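Local coordinates for protein UDP-N-acetylglucosamine 4-epimerase (Bacillus cereus, PDB 3M2P) that probably interconverts UDP-N-acetylglucosamine and its C4 epimer, as an NAD(P)-dependent epimerase of the extended short-chain dehydrogenase type, at residues L163-N167 with I289-M293; I239-F243 with V286-H290. One frame throughout, in Å; residues are numbered along the deposited sequence.

Contact 1. Residues L163-N167 with I289-M293; sequences LYGFN and IHLLM
Where strand 154-164 of the Rossmann-type sheet runs out into a loop, Tyr164, Gly165 and Phe166 pack against the C-terminal part of helix 282-293. On the loop side Phe166 carries most of the contact. Its ring has the branch carbon of Leu292 over one face, a CH-pi approach with CG 4.1 Å from the ring centroid and 13° off the normal, while Asn167 CB lies over the other face. At the rim, CG of selenomethionine Met293 sits near the ring plane, 4.0 Å from Phe166 CE1. Nearer the backbone, Phe166 CB rests on the CG2 branch of Ile289 at 3.7 Å. The other branch of Ile289 is fully extended at its end (chi2 179°), which carries CD1 to the carbonyl of Gly165 and to the edge of the Tyr164 ring, 3.9 Å from Tyr164 CD2. Tyr164 also meets Phe282 edge-to-face, and Tyr17 OH is hydrogen-bonded to Phe166 N. Gly165 lies beside Phe13, a residue that binds UDP in a crystal structure of this protein. The side chains meet through carbon, and the polar atoms met are backbone carbonyls, so the fit rests on shape rather than on directional bonds between the two segments.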
loop_
_atom_site.group_PDB
_atom_site.type_symbol
_atom_site.label_atom_id
_atom_site.label_comp_id
_atom_site.label_asym_id
_atom_site.label_seq_id
_atom_site.Cartn_x
_atom_site.Cartn_y
_atom_site.Cartn_z
ATOM N N LEU A 163 -14.769 -6.825 10.557
ATOM C CA LEU A 163 -15.961 -6.280 11.180
ATOM C C LEU A 163 -17.172 -7.202 11.001
ATOM O O LEU A 163 -17.388 -7.758 9.920
ATOM C CB LEU A 163 -16.271 -4.863 10.659
ATOM C CG LEU A 163 -15.185 -3.785 10.784
ATOM C CD1 LEU A 163 -13.980 -4.207 9.955
ATOM C CD2 LEU A 163 -15.656 -2.397 10.327
ATOM N N TYR A 164 -17.947 -7.365 12.071
ATOM C CA TYR A 164 -19.264 -7.974 11.965
ATOM C C TYR A 164 -20.263 -7.153 12.757
ATOM O O TYR A 164 -19.889 -6.451 13.698
ATOM C CB TYR A 164 -19.252 -9.418 12.459
ATOM C CG TYR A 164 -18.945 -9.568 13.924
ATOM C CD1 TYR A 164 -17.643 -9.752 14.361
ATOM C CD2 TYR A 164 -19.955 -9.530 14.868
ATOM C CE1 TYR A 164 -17.358 -9.884 15.694
ATOM C CE2 TYR A 164 -19.677 -9.662 16.213
ATOM C CZ TYR A 164 -18.380 -9.841 16.618
ATOM O OH TYR A 164 -18.094 -9.989 17.955
ATOM N N GLY A 165 -21.534 -7.232 12.376
ATOM C CA GLY A 165 -22.571 -6.478 13.064
ATOM C C GLY A 165 -23.992 -6.995 12.891
ATOM O O GLY A 165 -24.217 -8.160 12.561
ATOM N N PHE A 166 -24.960 -6.116 13.111
ATOM C CA PHE A 166 -26.360 -6.499 13.036
ATOM C C PHE A 166 -27.036 -5.945 11.786
ATOM O O PHE A 166 -27.222 -4.736 11.653
ATOM C CB PHE A 166 -27.100 -6.055 14.299
ATOM C CG PHE A 166 -28.547 -5.728 14.077
ATOM C CD1 PHE A 166 -29.474 -6.733 13.867
ATOM C CD2 PHE A 166 -28.981 -4.413 14.087
ATOM C CE1 PHE A 166 -30.811 -6.427 13.661
ATOM C CE2 PHE A 166 -30.317 -4.103 13.888
ATOM C CZ PHE A 166 -31.231 -5.106 13.674
ATOM N N ASN A 167 -27.378 -6.848 10.872
ATOM C CA ASN A 167 -28.122 -6.510 9.669
ATOM C C ASN A 167 -27.234 -5.998 8.523
ATOM O O ASN A 167 -27.111 -4.798 8.331
ATOM C CB ASN A 167 -29.239 -5.518 10.008
ATOM C CG ASN A 167 -30.253 -5.369 8.889
ATOM O OD1 ASN A 167 -30.504 -4.258 8.411
ATOM N ND2 ASN A 167 -30.841 -6.488 8.461
ATOM N N ILE A 289 -26.776 -9.246 18.965
ATOM C CA ILE A 289 -27.218 -9.163 17.582
ATOM C C ILE A 289 -28.468 -10.009 17.410
ATOM O O ILE A 289 -29.444 -9.562 16.821
ATOM C CB ILE A 289 -26.117 -9.615 16.602
ATOM C CG1 ILE A 289 -24.889 -8.708 16.747
ATOM C CG2 ILE A 289 -26.639 -9.629 15.159
ATOM C CD1 ILE A 289 -23.740 -9.080 15.849
ATOM N N HIS A 290 -28.440 -11.224 17.944
ATOM C CA HIS A 290 -29.620 -12.069 17.930
ATOM C C HIS A 290 -30.811 -11.330 18.536
ATOM O O HIS A 290 -31.841 -11.144 17.882
ATOM C CB HIS A 290 -29.355 -13.369 18.685
ATOM C CG HIS A 290 -30.595 -14.152 18.995
ATOM N ND1 HIS A 290 -31.399 -14.696 18.015
ATOM C CD2 HIS A 290 -31.167 -14.483 20.176
ATOM C CE1 HIS A 290 -32.414 -15.325 18.578
ATOM N NE2 HIS A 290 -32.298 -15.211 19.889
ATOM N N LEU A 291 -30.647 -10.896 19.786
ATOM C CA LEU A 291 -31.701 -10.228 20.554
ATOM C C LEU A 291 -32.137 -8.912 19.920
ATOM O O LEU A 291 -32.831 -8.106 20.540
ATOM C CB LEU A 291 -31.229 -9.987 21.996
ATOM C CG LEU A 291 -32.219 -9.485 23.055
ATOM C CD1 LEU A 291 -32.254 -7.947 23.176
ATOM C CD2 LEU A 291 -33.602 -10.066 22.790
ATOM N N LEU A 292 -31.736 -8.694 18.675
ATOM C CA LEU A 292 -32.117 -7.483 17.975
ATOM C C LEU A 292 -32.598 -7.808 16.563
ATOM O O LEU A 292 -33.179 -6.959 15.884
ATOM C CB LEU A 292 -30.947 -6.498 17.959
ATOM C CG LEU A 292 -31.237 -5.016 17.710
ATOM C CD1 LEU A 292 -32.731 -4.695 17.816
ATOM C CD2 LEU A 292 -30.411 -4.176 18.683
HETATM N N MSE A 293 -32.371 -9.045 16.129
HETATM C CA MSE A 293 -32.801 -9.456 14.800
HETATM C C MSE A 293 -34.302 -9.673 14.749
HETATM O O MSE A 293 -34.889 -9.839 13.679
HETATM C CB MSE A 293 -32.042 -10.692 14.325
HETATM C CG MSE A 293 -31.018 -10.366 13.245
HETATM SE SE MSE A 293 -29.795 -11.818 12.838
HETATM C CE MSE A 293 -29.079 -12.017 14.621
#

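Contact 2. Residues I239-F243 with V286-H290; sequences INNAF and VEEIH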
loop_
_atom_site.group_PDB
_atom_site.type_symbol
_atom_site.label_atom_id
_atom_site.label_comp_id
_atom_site.label_asym_id
_atom_site.label_seq_id
_atom_site.Cartn_x
_atom_site.Cartn_y
_atom_site.Cartn_z
ATOM N N ILE A 239 -22.643 -18.883 17.044
ATOM C CA ILE A 239 -23.885 -18.374 16.472
ATOM C C ILE A 239 -25.025 -19.360 16.720
ATOM O O ILE A 239 -26.106 -18.965 17.171
ATOM C CB ILE A 239 -23.750 -18.054 14.972
ATOM C CG1 ILE A 239 -22.931 -16.773 14.796
ATOM C CG2 ILE A 239 -25.125 -17.899 14.344
ATOM C CD1 ILE A 239 -22.338 -16.577 13.410
ATOM N N ASN A 240 -24.766 -20.639 16.441
ATOM C CA ASN A 240 -25.713 -21.722 16.712
ATOM C C ASN A 240 -26.328 -21.702 18.114
ATOM O O ASN A 240 -27.549 -21.704 18.250
ATOM C CB ASN A 240 -25.063 -23.079 16.461
ATOM C CG ASN A 240 -25.254 -23.563 15.043
ATOM O OD1 ASN A 240 -24.629 -24.538 14.622
ATOM N ND2 ASN A 240 -26.123 -22.890 14.299
ATOM N N ASN A 241 -25.489 -21.696 19.149
ATOM C CA ASN A 241 -25.984 -21.636 20.530
ATOM C C ASN A 241 -26.883 -20.424 20.765
ATOM O O ASN A 241 -28.067 -20.567 21.067
ATOM C CB ASN A 241 -24.837 -21.650 21.548
ATOM C CG ASN A 241 -23.902 -22.840 21.364
ATOM O OD1 ASN A 241 -24.013 -23.592 20.388
ATOM N ND2 ASN A 241 -22.968 -23.012 22.302
ATOM N N ALA A 242 -26.315 -19.233 20.607
ATOM C CA ALA A 242 -27.058 -17.993 20.769
ATOM C C ALA A 242 -28.424 -17.981 20.058
ATOM O O ALA A 242 -29.365 -17.339 20.533
ATOM C CB ALA A 242 -26.204 -16.816 20.320
ATOM N N PHE A 243 -28.537 -18.689 18.935
ATOM C CA PHE A 243 -29.760 -18.648 18.123
ATOM C C PHE A 243 -30.666 -19.877 18.243
ATOM O O PHE A 243 -31.437 -20.171 17.318
ATOM C CB PHE A 243 -29.418 -18.457 16.648
ATOM C CG PHE A 243 -28.888 -17.101 16.317
ATOM C CD1 PHE A 243 -27.730 -16.632 16.910
ATOM C CD2 PHE A 243 -29.533 -16.304 15.391
ATOM C CE1 PHE A 243 -27.236 -15.390 16.603
ATOM C CE2 PHE A 243 -29.038 -15.065 15.077
ATOM C CZ PHE A 243 -27.888 -14.607 15.688
ATOM N N VAL A 286 -22.871 -11.517 19.650
ATOM C CA VAL A 286 -23.872 -12.228 18.879
ATOM C C VAL A 286 -25.133 -12.474 19.712
ATOM O O VAL A 286 -26.247 -12.454 19.177
ATOM C CB VAL A 286 -23.289 -13.538 18.326
ATOM C CG1 VAL A 286 -24.327 -14.278 17.522
ATOM C CG2 VAL A 286 -22.066 -13.234 17.471
ATOM N N GLU A 287 -24.954 -12.696 21.017
ATOM C CA GLU A 287 -26.082 -12.772 21.949
ATOM C C GLU A 287 -26.976 -11.551 21.743
ATOM O O GLU A 287 -28.200 -11.649 21.797
ATOM C CB GLU A 287 -25.608 -12.813 23.416
ATOM C CG GLU A 287 -25.296 -14.208 24.010
ATOM C CD GLU A 287 -24.855 -14.155 25.499
ATOM O OE1 GLU A 287 -25.318 -13.259 26.254
ATOM O OE2 GLU A 287 -24.042 -15.019 25.919
ATOM N N GLU A 288 -26.342 -10.408 21.497
ATOM C CA GLU A 288 -27.021 -9.121 21.372
ATOM C C GLU A 288 -27.582 -8.918 19.969
ATOM O O GLU A 288 -28.712 -8.464 19.796
ATOM C CB GLU A 288 -26.047 -7.985 21.724
ATOM C CG GLU A 288 -26.620 -6.575 21.595
ATOM C CD GLU A 288 -25.662 -5.498 22.092
ATOM O OE1 GLU A 288 -25.433 -5.406 23.320
ATOM O OE2 GLU A 288 -25.146 -4.727 21.249
ATOM N N ILE A 289 -26.776 -9.246 18.965
ATOM C CA ILE A 289 -27.218 -9.163 17.582
ATOM C C ILE A 289 -28.468 -10.009 17.410
ATOM O O ILE A 289 -29.444 -9.562 16.821
ATOM C CB ILE A 289 -26.117 -9.615 16.602
ATOM C CG1 ILE A 289 -24.889 -8.708 16.747
ATOM C CG2 ILE A 289 -26.639 -9.629 15.159
ATOM C CD1 ILE A 289 -23.740 -9.080 15.849
ATOM N N HIS A 290 -28.440 -11.224 17.944
ATOM C CA HIS A 290 -29.620 -12.069 17.930
ATOM C C HIS A 290 -30.811 -11.330 18.536
ATOM O O HIS A 290 -31.841 -11.144 17.882
ATOM C CB HIS A 290 -29.355 -13.369 18.685
ATOM C CG HIS A 290 -30.595 -14.152 18.995
ATOM N ND1 HIS A 290 -31.399 -14.696 18.015
ATOM C CD2 HIS A 290 -31.167 -14.483 20.176
ATOM C CE1 HIS A 290 -32.414 -15.325 18.578
ATOM N NE2 HIS A 290 -32.298 -15.211 19.889
#
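Phe243 lays one face of its ring against His290, whose CB stands 3.8 Å from the ring centroid and 22° off the normal, a CH-pi contact displaced toward the rim. The imidazole meets the same face in an inclined edge-to-face pair, its edge toward the phenyl face: the planes are inclined at 52° with the centroids 4.6 Å apart, and His290 ND1 lies 3.6 Å from Phe243 CD2. His290 CG points away from its own backbone N (chi1 167°), which swings the imidazole across to the end of the other helix. There the carbonyl oxygen of Ala242 lies over one face of the imidazole, 3.4 Å from His290 CD2. On the opposite face of Phe243, Ile239 CG2 from the preceding helical turn fills in, so the phenyl ring is sandwiched between its own helix and the neighbouring one. This is packing between two helices of the C-terminal part of the chain, 232-242 and 282-293, and Phe243 is the first residue to leave the helical conformation at the end of the former. One turn before His290, Val286 points its side chain at the other helix, with CG1 leading; this methyl lies near the plane of the Phe243 ring, at its edge, and also reaches Ile239 CG1 at 4.0 Å and Ala242 CB at 4.2 Å. The small methyl of Ala242 lets the backbones come close, with its CA 5.4 Å from that of Glu287. Behind this apolar seam, helix 173-182 supplies Phe178, which touches both Ile239 and Val286.

Both contacts are made by helix 282-293, the last helix of the chain; their helical segments overlap at Ile289 and His290, of which Ile289 serves contact 1 and His290 contact 2, and their centres lie about 8 Å apart. Along the chain, 163-167 comes first, then 239-243, and both pair with the C-terminal helix that follows. Ile289 turns its side chain to the loop after strand 154-164, whereas His290 turns to the end of helix 232-242. The helix thus joins the end of strand 154-164 and the loop that follows it, near the UDP-contacting Phe13, to helix 232-242. Phe178 of helix 173-182 also touches Ile289, so one aromatic residue borders both contacts.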